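Erythrocyte binding antigen 140 (Plasmodium falciparum, PDB 4GF2) probably binds a sialic acid-bearing host receptor, glycophorin C, on the erythrocyte during parasite invasion, this piece being its region of two Duffy binding domains. Local coordinates at residues V36-R39 against K40-L43; V156-K159 against G160-A163; E173-I176 against N177-K181; A371-Y374 against E375-L379; E451-W454 against K455-A459. The protein carries 3 engineered substitutions. All coordinates share one frame; numbering follows the deposited sequence.

Contact 1. Residues V36-R39 against K40-L43; sequences VPDR and KIQL
V36 and P37 meet the side chain of K40 through its first carbons: V36 CG1 lies 3.8 Å from K40 CB, and in the proline ring P37 CG is 3.7 Å from the same K40 CB. The methyl V36 CG1 reaches this place because it stands anti to its own backbone N (chi1 -177°); it also packs on I41 CG1 at 4.0 Å. The amine of K40 runs off to salt bridges with D107 and D105. The setting is the junction between strand 33-37, one half of a two-stranded antiparallel hairpin in the first Duffy binding domain, and the short helix 38-41. P37 occupies the N-cap position. Its carbonyl P37 O accepts I41 N at 3.1 Å, with the donor in the carbonyl plane, and takes a weak second bond from K40 N. Beyond the cap, D38 CG swings to the trans side of its backbone N (chi1 -155°), which lays D38 OD1 beside I41 CB at 3.7 Å; the planes of the D38 carboxylate and the Q42 amide are nearly parallel, 6° apart. R18 engages both, its side chain bridging to D38 and its backbone N bonding to Q42 OE1. The R39 guanidinium pairs with D96 and E182.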
loop_
_atom_site.group_PDB
_atom_site.type_symbol
_atom_site.label_atom_id
_atom_site.label_comp_id
_atom_site.label_asym_id
_atom_site.label_seq_id
_atom_site.Cartn_x
_atom_site.Cartn_y
_atom_site.Cartn_z
ATOM N N VAL A 36 -0.316 -3.459 -28.699
ATOM C CA VAL A 36 -1.027 -4.289 -29.656
ATOM C C VAL A 36 -2.020 -5.205 -28.946
ATOM O O VAL A 36 -1.714 -5.766 -27.896
ATOM C CB VAL A 36 -0.039 -5.150 -30.456
ATOM C CG1 VAL A 36 -0.771 -5.962 -31.509
ATOM C CG2 VAL A 36 1.019 -4.271 -31.099
ATOM N N PRO A 37 -3.223 -5.359 -29.515
ATOM C CA PRO A 37 -4.193 -6.280 -28.916
ATOM C C PRO A 37 -3.845 -7.731 -29.228
ATOM O O PRO A 37 -3.368 -8.033 -30.321
ATOM C CB PRO A 37 -5.509 -5.882 -29.589
ATOM C CG PRO A 37 -5.103 -5.332 -30.910
ATOM C CD PRO A 37 -3.762 -4.680 -30.707
ATOM N N ASP A 38 -4.076 -8.621 -28.273
ATOM C CA ASP A 38 -3.770 -10.029 -28.474
ATOM C C ASP A 38 -4.546 -10.563 -29.680
ATOM O O ASP A 38 -4.096 -11.480 -30.370
ATOM C CB ASP A 38 -4.108 -10.828 -27.216
ATOM C CG ASP A 38 -3.304 -12.106 -27.105
ATOM O OD1 ASP A 38 -2.194 -12.156 -27.671
ATOM O OD2 ASP A 38 -3.776 -13.057 -26.448
ATOM N N ARG A 39 -5.709 -9.977 -29.941
ATOM C CA ARG A 39 -6.504 -10.383 -31.091
ATOM C C ARG A 39 -5.690 -10.225 -32.371
ATOM O O ARG A 39 -5.750 -11.070 -33.262
ATOM C CB ARG A 39 -7.794 -9.568 -31.184
ATOM C CG ARG A 39 -8.661 -9.942 -32.391
ATOM C CD ARG A 39 -9.699 -8.877 -32.702
ATOM N NE ARG A 39 -9.117 -7.540 -32.685
ATOM C CZ ARG A 39 -8.338 -7.039 -33.638
ATOM N NH1 ARG A 39 -8.033 -7.755 -34.711
ATOM N NH2 ARG A 39 -7.861 -5.810 -33.512
ATOM N N LYS A 40 -4.927 -9.138 -32.457
ATOM C CA LYS A 40 -4.078 -8.882 -33.615
ATOM C C LYS A 40 -2.874 -9.825 -33.630
ATOM O O LYS A 40 -2.477 -10.322 -34.680
ATOM C CB LYS A 40 -3.601 -7.428 -33.620
ATOM C CG LYS A 40 -2.591 -7.106 -34.715
ATOM C CD LYS A 40 -3.185 -7.352 -36.098
ATOM C CE LYS A 40 -2.293 -6.804 -37.208
ATOM N NZ LYS A 40 -0.998 -7.530 -37.315
ATOM N N ILE A 41 -2.296 -10.065 -32.463
ATOM C CA ILE A 41 -1.166 -10.981 -32.350
ATOM C C ILE A 41 -1.522 -12.362 -32.900
ATOM O O ILE A 41 -0.690 -13.019 -33.526
ATOM C CB ILE A 41 -0.688 -11.097 -30.889
ATOM C CG1 ILE A 41 -0.009 -9.795 -30.464
ATOM C CG2 ILE A 41 0.286 -12.261 -30.717
ATOM C CD1 ILE A 41 0.259 -9.707 -28.991
ATOM N N GLN A 42 -2.763 -12.788 -32.683
ATOM C CA GLN A 42 -3.187 -14.129 -33.077
ATOM C C GLN A 42 -3.981 -14.156 -34.378
ATOM O O GLN A 42 -4.552 -15.188 -34.740
ATOM C CB GLN A 42 -4.012 -14.770 -31.964
ATOM C CG GLN A 42 -3.219 -15.044 -30.698
ATOM C CD GLN A 42 -3.865 -16.104 -29.832
ATOM O OE1 GLN A 42 -4.910 -15.877 -29.221
ATOM N NE2 GLN A 42 -3.249 -17.276 -29.781
ATOM N N LEU A 43 -4.020 -13.028 -35.079
ATOM C CA LEU A 43 -4.697 -12.958 -36.366
ATOM C C LEU A 43 -4.274 -14.140 -37.230
ATOM O O LEU A 43 -3.093 -14.473 -37.299
ATOM C CB LEU A 43 -4.359 -11.645 -37.070
ATOM C CG LEU A 43 -5.200 -11.321 -38.309
ATOM C CD1 LEU A 43 -6.634 -10.958 -37.924
ATOM C CD2 LEU A 43 -4.556 -10.203 -39.125
#

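Contact 2. Residues V156-K159 against G160-A163; sequences VNHK and GNIA. Engineered in segment 160-163: A163 (natural residue Ser).
H158 and N161 are joined first by a backbone bond: N161 N donates to H158 O at 2.9 Å, an i to i+3 link whose donor stands well above the carbonyl plane, 61° out of it. A second link of the same spacing, I162 N to K159 O, is weak at 3.5 Å. Water-mediated contact adds to this, since water 1 lies 2.7 Å from K159 O and 3.0 Å from A163 O and donates to these carbonyls, though more acceptors surround it than it has protons. A163 is an engineered residue and takes part here through its backbone oxygen. Among van der Waals contacts, N161 OD1 sits 3.4 Å from H158 CA and 3.8 Å from H158 CB, approaching the imidazole obliquely, with the ring and amide planes 53° apart. I162 CG1 takes the place between its backbone N and carbonyl carbon (chi1 62°), which brings it to 3.4 Å from K159 O. Outward, H158 meets the ring of Y75 on helix 56-78, whereas I162 packs on F86 and L90 of helix 83-101. The paired i to i+3 geometry is that of a short 3-10 turn, here in the surface loop between helices 132-155 and 175-202 of the first Duffy binding domain.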
loop_
_atom_site.group_PDB
_atom_site.type_symbol
_atom_site.label_atom_id
_atom_site.label_comp_id
_atom_site.label_asym_id
_atom_site.label_seq_id
_atom_site.Cartn_x
_atom_site.Cartn_y
_atom_site.Cartn_z
ATOM N N VAL A 156 -19.496 -15.512 -43.938
ATOM C CA VAL A 156 -20.521 -16.314 -44.609
ATOM C C VAL A 156 -21.125 -17.396 -43.708
ATOM O O VAL A 156 -22.307 -17.705 -43.817
ATOM C CB VAL A 156 -19.981 -16.980 -45.890
ATOM C CG1 VAL A 156 -18.954 -18.045 -45.550
ATOM C CG2 VAL A 156 -21.128 -17.579 -46.694
ATOM N N ASN A 157 -20.321 -17.966 -42.819
ATOM C CA ASN A 157 -20.801 -19.025 -41.936
ATOM C C ASN A 157 -21.316 -18.509 -40.591
ATOM O O ASN A 157 -21.744 -19.297 -39.748
ATOM C CB ASN A 157 -19.693 -20.057 -41.688
ATOM C CG ASN A 157 -19.217 -20.723 -42.962
ATOM O OD1 ASN A 157 -18.025 -20.711 -43.272
ATOM N ND2 ASN A 157 -20.145 -21.308 -43.709
ATOM N N HIS A 158 -21.282 -17.196 -40.386
ATOM C CA HIS A 158 -21.659 -16.634 -39.095
ATOM C C HIS A 158 -22.620 -15.448 -39.194
ATOM O O HIS A 158 -22.879 -14.778 -38.196
ATOM C CB HIS A 158 -20.403 -16.220 -38.318
ATOM C CG HIS A 158 -19.432 -17.340 -38.100
ATOM N ND1 HIS A 158 -18.423 -17.636 -38.992
ATOM C CD2 HIS A 158 -19.322 -18.242 -37.096
ATOM C CE1 HIS A 158 -17.732 -18.669 -38.545
ATOM N NE2 HIS A 158 -18.259 -19.059 -37.398
ATOM N N LYS A 159 -23.157 -15.184 -40.381
ATOM C CA LYS A 159 -24.082 -14.063 -40.547
ATOM C C LYS A 159 -25.245 -14.169 -39.562
ATOM O O LYS A 159 -25.709 -13.163 -39.025
ATOM C CB LYS A 159 -24.622 -13.998 -41.977
ATOM C CG LYS A 159 -23.596 -13.569 -43.017
ATOM C CD LYS A 159 -24.227 -13.380 -44.396
ATOM C CE LYS A 159 -25.124 -12.150 -44.442
ATOM N NZ LYS A 159 -25.689 -11.913 -45.801
ATOM N N GLY A 160 -25.708 -15.393 -39.327
ATOM C CA GLY A 160 -26.831 -15.630 -38.439
ATOM C C GLY A 160 -26.516 -15.454 -36.963
ATOM O O GLY A 160 -27.427 -15.321 -36.152
ATOM N N ASN A 161 -25.233 -15.451 -36.605
ATOM C CA ASN A 161 -24.837 -15.321 -35.202
ATOM C C ASN A 161 -24.581 -13.882 -34.773
ATOM O O ASN A 161 -24.200 -13.632 -33.636
ATOM C CB ASN A 161 -23.581 -16.146 -34.928
ATOM C CG ASN A 161 -23.721 -17.574 -35.380
ATOM O OD1 ASN A 161 -23.240 -17.948 -36.449
ATOM N ND2 ASN A 161 -24.400 -18.384 -34.575
ATOM N N ILE A 162 -24.782 -12.942 -35.686
ATOM C CA ILE A 162 -24.534 -11.538 -35.394
ATOM C C ILE A 162 -25.721 -10.711 -35.862
ATOM O O ILE A 162 -26.520 -11.163 -36.683
ATOM C CB ILE A 162 -23.245 -11.036 -36.085
ATOM C CG1 ILE A 162 -23.373 -11.154 -37.605
ATOM C CG2 ILE A 162 -22.045 -11.828 -35.598
ATOM C CD1 ILE A 162 -22.127 -10.781 -38.361
ATOM N N ALA A 163 -25.833 -9.502 -35.324
ATOM C CA ALA A 163 -26.910 -8.594 -35.686
ATOM C C ALA A 163 -26.887 -8.302 -37.182
ATOM O O ALA A 163 -25.832 -8.336 -37.818
ATOM C CB ALA A 163 -26.794 -7.296 -34.885
HETATM O O HOH W 1 -26.111 -10.605 -39.763
#

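Contact 3. Residues E173-I176 against N177-K181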
loop_
_atom_site.group_PDB
_atom_site.type_symbol
_atom_site.label_atom_id
_atom_site.label_comp_id
_atom_site.label_asym_id
_atom_site.label_seq_id
_atom_site.Cartn_x
_atom_site.Cartn_y
_atom_site.Cartn_z
ATOM N N GLU A 173 -10.845 2.967 -41.774
ATOM C CA GLU A 173 -10.281 3.979 -40.889
ATOM C C GLU A 173 -8.843 3.610 -40.550
ATOM O O GLU A 173 -8.473 2.438 -40.596
ATOM C CB GLU A 173 -11.070 4.061 -39.582
ATOM C CG GLU A 173 -12.567 4.213 -39.720
ATOM C CD GLU A 173 -13.240 4.380 -38.367
ATOM O OE1 GLU A 173 -14.305 3.771 -38.136
ATOM O OE2 GLU A 173 -12.697 5.125 -37.524
ATOM N N PRO A 174 -8.025 4.608 -40.190
ATOM C CA PRO A 174 -6.666 4.317 -39.729
ATOM C C PRO A 174 -6.665 3.299 -38.594
ATOM O O PRO A 174 -7.589 3.290 -37.779
ATOM C CB PRO A 174 -6.174 5.676 -39.231
ATOM C CG PRO A 174 -6.935 6.661 -40.051
ATOM C CD PRO A 174 -8.290 6.056 -40.251
ATOM N N GLN A 175 -5.636 2.459 -38.540
ATOM C CA GLN A 175 -5.578 1.398 -37.546
ATOM C C GLN A 175 -5.673 1.947 -36.128
ATOM O O GLN A 175 -6.380 1.393 -35.282
ATOM C CB GLN A 175 -4.289 0.587 -37.689
ATOM C CG GLN A 175 -4.172 -0.517 -36.651
ATOM C CD GLN A 175 -2.922 -1.348 -36.814
ATOM O OE1 GLN A 175 -1.813 -0.860 -36.619
ATOM N NE2 GLN A 175 -3.095 -2.615 -37.171
ATOM N N ILE A 176 -4.957 3.033 -35.869
ATOM C CA ILE A 176 -4.870 3.568 -34.516
ATOM C C ILE A 176 -6.215 4.092 -34.025
ATOM O O ILE A 176 -6.502 4.055 -32.829
ATOM C CB ILE A 176 -3.822 4.686 -34.416
ATOM C CG1 ILE A 176 -3.542 4.995 -32.947
ATOM C CG2 ILE A 176 -4.291 5.931 -35.164
ATOM C CD1 ILE A 176 -2.346 5.861 -32.748
ATOM N N ASN A 177 -7.035 4.584 -34.945
ATOM C CA ASN A 177 -8.383 5.003 -34.593
ATOM C C ASN A 177 -9.196 3.783 -34.163
ATOM O O ASN A 177 -9.855 3.793 -33.121
ATOM C CB ASN A 177 -9.059 5.715 -35.769
ATOM C CG ASN A 177 -8.324 6.985 -36.190
ATOM O OD1 ASN A 177 -7.098 7.076 -36.090
ATOM N ND2 ASN A 177 -9.077 7.973 -36.664
ATOM N N LEU A 178 -9.123 2.725 -34.964
ATOM C CA LEU A 178 -9.840 1.491 -34.670
ATOM C C LEU A 178 -9.337 0.846 -33.381
ATOM O O LEU A 178 -10.130 0.328 -32.600
ATOM C CB LEU A 178 -9.713 0.504 -35.834
ATOM C CG LEU A 178 -10.344 0.957 -37.153
ATOM C CD1 LEU A 178 -10.057 -0.034 -38.276
ATOM C CD2 LEU A 178 -11.838 1.155 -36.986
ATOM N N TRP A 179 -8.027 0.884 -33.151
ATOM C CA TRP A 179 -7.462 0.271 -31.949
ATOM C C TRP A 179 -7.889 1.020 -30.693
ATOM O O TRP A 179 -8.272 0.408 -29.699
ATOM C CB TRP A 179 -5.939 0.198 -32.024
ATOM C CG TRP A 179 -5.439 -0.952 -32.838
ATOM C CD1 TRP A 179 -6.160 -1.716 -33.711
ATOM C CD2 TRP A 179 -4.107 -1.481 -32.848
ATOM N NE1 TRP A 179 -5.356 -2.680 -34.272
ATOM C CE2 TRP A 179 -4.092 -2.559 -33.757
ATOM C CE3 TRP A 179 -2.925 -1.145 -32.183
ATOM C CZ2 TRP A 179 -2.943 -3.301 -34.015
ATOM C CZ3 TRP A 179 -1.784 -1.882 -32.444
ATOM C CH2 TRP A 179 -1.800 -2.946 -33.351
ATOM N N ILE A 180 -7.835 2.346 -30.741
ATOM C CA ILE A 180 -8.267 3.154 -29.609
ATOM C C ILE A 180 -9.719 2.824 -29.248
ATOM O O ILE A 180 -10.046 2.613 -28.081
ATOM C CB ILE A 180 -8.102 4.661 -29.899
ATOM C CG1 ILE A 180 -6.625 5.052 -29.788
ATOM C CG2 ILE A 180 -8.923 5.491 -28.927
ATOM C CD1 ILE A 180 -6.341 6.519 -30.050
ATOM N N LYS A 181 -10.580 2.762 -30.258
ATOM C CA LYS A 181 -11.987 2.446 -30.047
ATOM C C LYS A 181 -12.152 1.076 -29.400
ATOM O O LYS A 181 -12.921 0.916 -28.450
ATOM C CB LYS A 181 -12.745 2.471 -31.377
ATOM C CG LYS A 181 -13.147 3.857 -31.860
ATOM C CD LYS A 181 -13.264 3.874 -33.375
ATOM C CE LYS A 181 -14.341 4.811 -33.857
ATOM N NZ LYS A 181 -14.457 4.753 -35.341
#
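Q175 lays its side chain over one face of the W179 indole, one turn further along the helix. From CB the chain sets out with CG anti to the backbone N (chi1 179°) and stays extended beyond CG, and this carries it out across the ring. Q175 CG stands 3.5 Å from the centroid of the five-membered ring of W179 and 16° off its normal, a CH-pi contact. Next, Q175 CD lies 3.3 Å above the indole plane, offset toward the rim, with the amide tilted only 27° from the ring, so the two flat groups are stacked. At the tip, Q175 NE2 approaches W179 CZ2 at 3.2 Å, and Q175 OE1 lies above the same carbon at 3.7 Å. Both amide atoms are held from beyond the segments: OE1 accepts from the backbone N of M106, and NE2 donates to D96 and D105. D96 OD1 also receives W179 NE1, so one carboxylate oxygen ties amide and indole together and fixes their rotation.

Along the same helix start, K181 NZ bridges to E173 OE2 at 2.8 Å, using the syn lone pair of that oxygen, while L178 CD2 packs beside the same carboxylate, 3.8 Å from E173 OE1. N177 OD1 is 3.6 Å from P174 CB. In the backbone, W179 N bonds to Q175 O at 2.7 Å. With P174 at the N-cap position and an E173–K181 salt bridge spanning the start, this is the N-terminal beginning of helix 175-202, its first two turns, in one of the long helices of the first Duffy binding domain.

Contact 4. Residues A371-Y374 against E375-L379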
loop_
_atom_site.group_PDB
_atom_site.type_symbol
_atom_site.label_atom_id
_atom_site.label_comp_id
_atom_site.label_asym_id
_atom_site.label_seq_id
_atom_site.Cartn_x
_atom_site.Cartn_y
_atom_site.Cartn_z
ATOM N N ALA A 371 -1.756 2.097 14.172
ATOM C CA ALA A 371 -1.351 1.915 15.555
ATOM C C ALA A 371 -0.756 3.208 16.111
ATOM O O ALA A 371 -1.046 3.599 17.243
ATOM C CB ALA A 371 -0.354 0.779 15.661
ATOM N N SER A 372 0.074 3.867 15.311
ATOM C CA SER A 372 0.738 5.096 15.733
ATOM C C SER A 372 -0.276 6.192 16.035
ATOM O O SER A 372 -0.140 6.933 17.016
ATOM C CB SER A 372 1.703 5.577 14.651
ATOM O OG SER A 372 2.735 4.633 14.426
ATOM N N ILE A 373 -1.292 6.297 15.188
ATOM C CA ILE A 373 -2.318 7.313 15.370
ATOM C C ILE A 373 -3.106 7.074 16.659
ATOM O O ILE A 373 -3.244 7.977 17.484
ATOM C CB ILE A 373 -3.257 7.378 14.153
ATOM C CG1 ILE A 373 -2.532 8.049 12.986
ATOM C CG2 ILE A 373 -4.525 8.155 14.481
ATOM C CD1 ILE A 373 -3.261 7.964 11.669
ATOM N N TYR A 374 -3.605 5.857 16.844
ATOM C CA TYR A 374 -4.396 5.545 18.029
ATOM C C TYR A 374 -3.570 5.672 19.303
ATOM O O TYR A 374 -4.054 6.183 20.308
ATOM C CB TYR A 374 -5.022 4.154 17.917
ATOM C CG TYR A 374 -6.049 4.076 16.814
ATOM C CD1 TYR A 374 -7.177 4.882 16.838
ATOM C CD2 TYR A 374 -5.884 3.210 15.741
ATOM C CE1 TYR A 374 -8.119 4.826 15.829
ATOM C CE2 TYR A 374 -6.816 3.149 14.722
ATOM C CZ TYR A 374 -7.931 3.961 14.774
ATOM O OH TYR A 374 -8.861 3.898 13.766
ATOM N N GLU A 375 -2.322 5.222 19.264
ATOM C CA GLU A 375 -1.451 5.382 20.418
ATOM C C GLU A 375 -1.379 6.859 20.793
ATOM O O GLU A 375 -1.505 7.218 21.962
ATOM C CB GLU A 375 -0.052 4.840 20.129
ATOM C CG GLU A 375 0.944 5.046 21.265
ATOM C CD GLU A 375 0.569 4.290 22.527
ATOM O OE1 GLU A 375 -0.386 3.485 22.486
ATOM O OE2 GLU A 375 1.238 4.493 23.563
ATOM N N ALA A 376 -1.198 7.716 19.793
ATOM C CA ALA A 376 -1.091 9.150 20.040
ATOM C C ALA A 376 -2.385 9.689 20.628
ATOM O O ALA A 376 -2.372 10.396 21.635
ATOM C CB ALA A 376 -0.743 9.890 18.760
ATOM N N GLN A 377 -3.505 9.350 20.000
ATOM C CA GLN A 377 -4.801 9.820 20.468
ATOM C C GLN A 377 -5.069 9.342 21.891
ATOM O O GLN A 377 -5.472 10.124 22.748
ATOM C CB GLN A 377 -5.918 9.332 19.547
ATOM C CG GLN A 377 -6.016 10.065 18.225
ATOM C CD GLN A 377 -7.129 9.512 17.356
ATOM O OE1 GLN A 377 -7.357 8.303 17.327
ATOM N NE2 GLN A 377 -7.838 10.394 16.658
ATOM N N LEU A 378 -4.848 8.054 22.134
ATOM C CA LEU A 378 -5.085 7.472 23.450
ATOM C C LEU A 378 -4.230 8.136 24.516
ATOM O O LEU A 378 -4.705 8.418 25.616
ATOM C CB LEU A 378 -4.804 5.978 23.429
ATOM C CG LEU A 378 -5.777 5.176 22.580
ATOM C CD1 LEU A 378 -5.321 3.739 22.485
ATOM C CD2 LEU A 378 -7.161 5.264 23.172
ATOM N N LEU A 379 -2.965 8.375 24.186
ATOM C CA LEU A 379 -2.065 9.078 25.088
ATOM C C LEU A 379 -2.566 10.494 25.327
ATOM O O LEU A 379 -2.653 10.947 26.466
ATOM C CB LEU A 379 -0.648 9.114 24.515
ATOM C CG LEU A 379 0.120 7.790 24.547
ATOM C CD1 LEU A 379 1.432 7.932 23.801
ATOM C CD2 LEU A 379 0.364 7.333 25.977
#
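Q377 and Y374 lie side by side and point the same way, with Q377 OE1 3.5 Å from Y374 CD1 and 3.9 Å from Y374 CE1. The amide oxygen comes to the phenol ring obliquely, the two planes being 51° apart. On its other neighbour, the same oxygen is 4.0 Å from I373 CG2, which stands anti to its backbone N (chi1 of CG1 -74°) and so leans along the glutamine. Behind these side chains run the backbone bonds of helix 361-382: E375 N to A371 O, A376 N to S372 O, Q377 N to I373 O at 2.9 Å and L378 N to Y374 O at 2.7 Å, the last two with N-H...O angles of 168°.

The next shell fixes the polar ends. Y374 OH bonds to the backbone oxygen of Y283, and Q377 NE2 to that of A303; E375, bent at chi2, holds K319 by a salt bridge and also reaches S398 and the backbone N of C349. In this buried piece of helix in the second Duffy binding domain, the phenol OH and the amide N are thus anchored on main-chain carbonyls, and K319, from outside the two segments, would probably offset the charge of the E375 carboxylate.

Contact 5. Residues E451-W454 against K455-A459; sequences ENVW and KVMSA
W454 turns one face of its indole to S458, four residues on, near the end of helix 435-457 in the alpha-helical second Duffy binding domain. S458 CB stands 3.6 Å above the indole plane, offset toward the rim, and lies 4.0 Å from the centroid of the five-membered ring of W454, 23° off its normal; this is a CH-pi contact. The ring is brought over the serine because W454 CG is trans to its backbone N (chi1 176°). From outside the segments, Y470 stacks with the indole and Y399 meets it edge-to-face, so the indole belongs to an aromatic cluster.

V453 and M457 form a second pair, lying alongside one another and pointing in the same direction, with V453 CG1 and M457 SD 4.1 Å apart. Both lean toward S372 of helix 361-382 and Y399 of helix 388-407. On the more exposed side, N452 and K455 run across each other at a slant: N452 OD1 touches the lysine chain at K455 CD, 3.7 Å away, and K455 continues fully extended.

Regular i to i+4 bonds underlie all three pairs, from K455 N to E451 O through to S458 N to W454 O. S458 adds its hydroxyl, with OG between its own backbone N and carbonyl carbon (chi1 62°), which leaves S458 OG 2.8 Å from W454 O and 2.9 Å from K455 O.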
loop_
_atom_site.group_PDB
_atom_site.type_symbol
_atom_site.label_atom_id
_atom_site.label_comp_id
_atom_site.label_asym_id
_atom_site.label_seq_id
_atom_site.Cartn_x
_atom_site.Cartn_y
_atom_site.Cartn_z
ATOM N N GLU A 451 9.550 9.116 9.434
ATOM C CA GLU A 451 9.117 10.506 9.341
ATOM C C GLU A 451 7.591 10.614 9.331
ATOM O O GLU A 451 7.010 11.383 10.097
ATOM C CB GLU A 451 9.705 11.166 8.091
ATOM C CG GLU A 451 11.219 11.309 8.126
ATOM C CD GLU A 451 11.785 11.900 6.847
ATOM O OE1 GLU A 451 11.021 12.056 5.870
ATOM O OE2 GLU A 451 12.997 12.210 6.820
ATOM N N ASN A 452 6.947 9.845 8.463
ATOM C CA ASN A 452 5.491 9.811 8.426
ATOM C C ASN A 452 4.899 9.348 9.754
ATOM O O ASN A 452 3.858 9.841 10.185
ATOM C CB ASN A 452 5.004 8.904 7.295
ATOM C CG ASN A 452 5.017 9.596 5.947
ATOM O OD1 ASN A 452 4.816 10.807 5.854
ATOM N ND2 ASN A 452 5.251 8.826 4.890
ATOM N N VAL A 453 5.562 8.398 10.403
ATOM C CA VAL A 453 5.087 7.905 11.684
ATOM C C VAL A 453 5.043 9.062 12.674
ATOM O O VAL A 453 4.064 9.237 13.398
ATOM C CB VAL A 453 5.985 6.781 12.234
ATOM C CG1 VAL A 453 5.594 6.436 13.666
ATOM C CG2 VAL A 453 5.897 5.551 11.346
ATOM N N TRP A 454 6.101 9.863 12.698
ATOM C CA TRP A 454 6.140 11.000 13.603
ATOM C C TRP A 454 5.116 12.059 13.208
ATOM O O TRP A 454 4.531 12.717 14.068
ATOM C CB TRP A 454 7.528 11.632 13.651
ATOM C CG TRP A 454 7.529 12.845 14.512
ATOM C CD1 TRP A 454 7.662 14.139 14.110
ATOM C CD2 TRP A 454 7.347 12.881 15.931
ATOM N NE1 TRP A 454 7.589 14.978 15.194
ATOM C CE2 TRP A 454 7.398 14.230 16.324
ATOM C CE3 TRP A 454 7.155 11.901 16.908
ATOM C CZ2 TRP A 454 7.263 14.623 17.649
ATOM C CZ3 TRP A 454 7.022 12.293 18.222
ATOM C CH2 TRP A 454 7.076 13.643 18.582
ATOM N N LYS A 455 4.911 12.229 11.905
ATOM C CA LYS A 455 3.944 13.203 11.409
ATOM C C LYS A 455 2.554 12.945 11.977
ATOM O O LYS A 455 1.895 13.869 12.454
ATOM C CB LYS A 455 3.886 13.183 9.880
ATOM C CG LYS A 455 4.928 14.061 9.207
ATOM C CD LYS A 455 4.822 14.001 7.690
ATOM C CE LYS A 455 5.803 14.959 7.034
ATOM N NZ LYS A 455 5.749 14.892 5.550
ATOM N N VAL A 456 2.107 11.692 11.928
ATOM C CA VAL A 456 0.754 11.369 12.370
ATOM C C VAL A 456 0.633 11.409 13.890
ATOM O O VAL A 456 -0.413 11.779 14.420
ATOM C CB VAL A 456 0.266 9.992 11.836
ATOM C CG1 VAL A 456 0.290 9.971 10.315
ATOM C CG2 VAL A 456 1.094 8.856 12.400
ATOM N N MET A 457 1.700 11.043 14.594
ATOM C CA MET A 457 1.672 11.045 16.053
ATOM C C MET A 457 1.751 12.462 16.597
ATOM O O MET A 457 1.173 12.766 17.637
ATOM C CB MET A 457 2.822 10.212 16.622
ATOM C CG MET A 457 2.708 8.720 16.349
ATOM S SD MET A 457 3.963 7.776 17.238
ATOM C CE MET A 457 3.309 7.806 18.902
ATOM N N SER A 458 2.469 13.327 15.889
ATOM C CA SER A 458 2.672 14.697 16.334
ATOM C C SER A 458 1.438 15.556 16.089
ATOM O O SER A 458 1.374 16.707 16.531
ATOM C CB SER A 458 3.876 15.312 15.618
ATOM O OG SER A 458 3.673 15.366 14.216
ATOM N N ALA A 459 0.459 14.992 15.390
ATOM C CA ALA A 459 -0.747 15.728 15.027
ATOM C C ALA A 459 -1.626 16.037 16.235
ATOM O O ALA A 459 -2.474 16.925 16.177
ATOM C CB ALA A 459 -1.539 14.950 13.997
#

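In the fold
Along the chain the five contacts follow in series, and they fall into two groups. Contacts 1, 2 and 3 belong to the first Duffy binding domain and contacts 4 and 5 to the second, with centres 50 to 66 Å apart between the groups. Contacts 1 and 3, centres 14 Å apart, touch directly: W179 of helix 175-202 packs on the hairpin-to-helix junction, W179 CH2 being 3.7 Å from V36 CG1. Contact 2 stays separate, its nearest atoms about 13 Å from contact 1. In the second domain, contacts 4 and 5 join helices 361-382 and 435-457, S372 OG lying 3.5 Å from V453 CG1. The wide separation of the two groups is consistent with two Duffy binding domains set along an elongated chain.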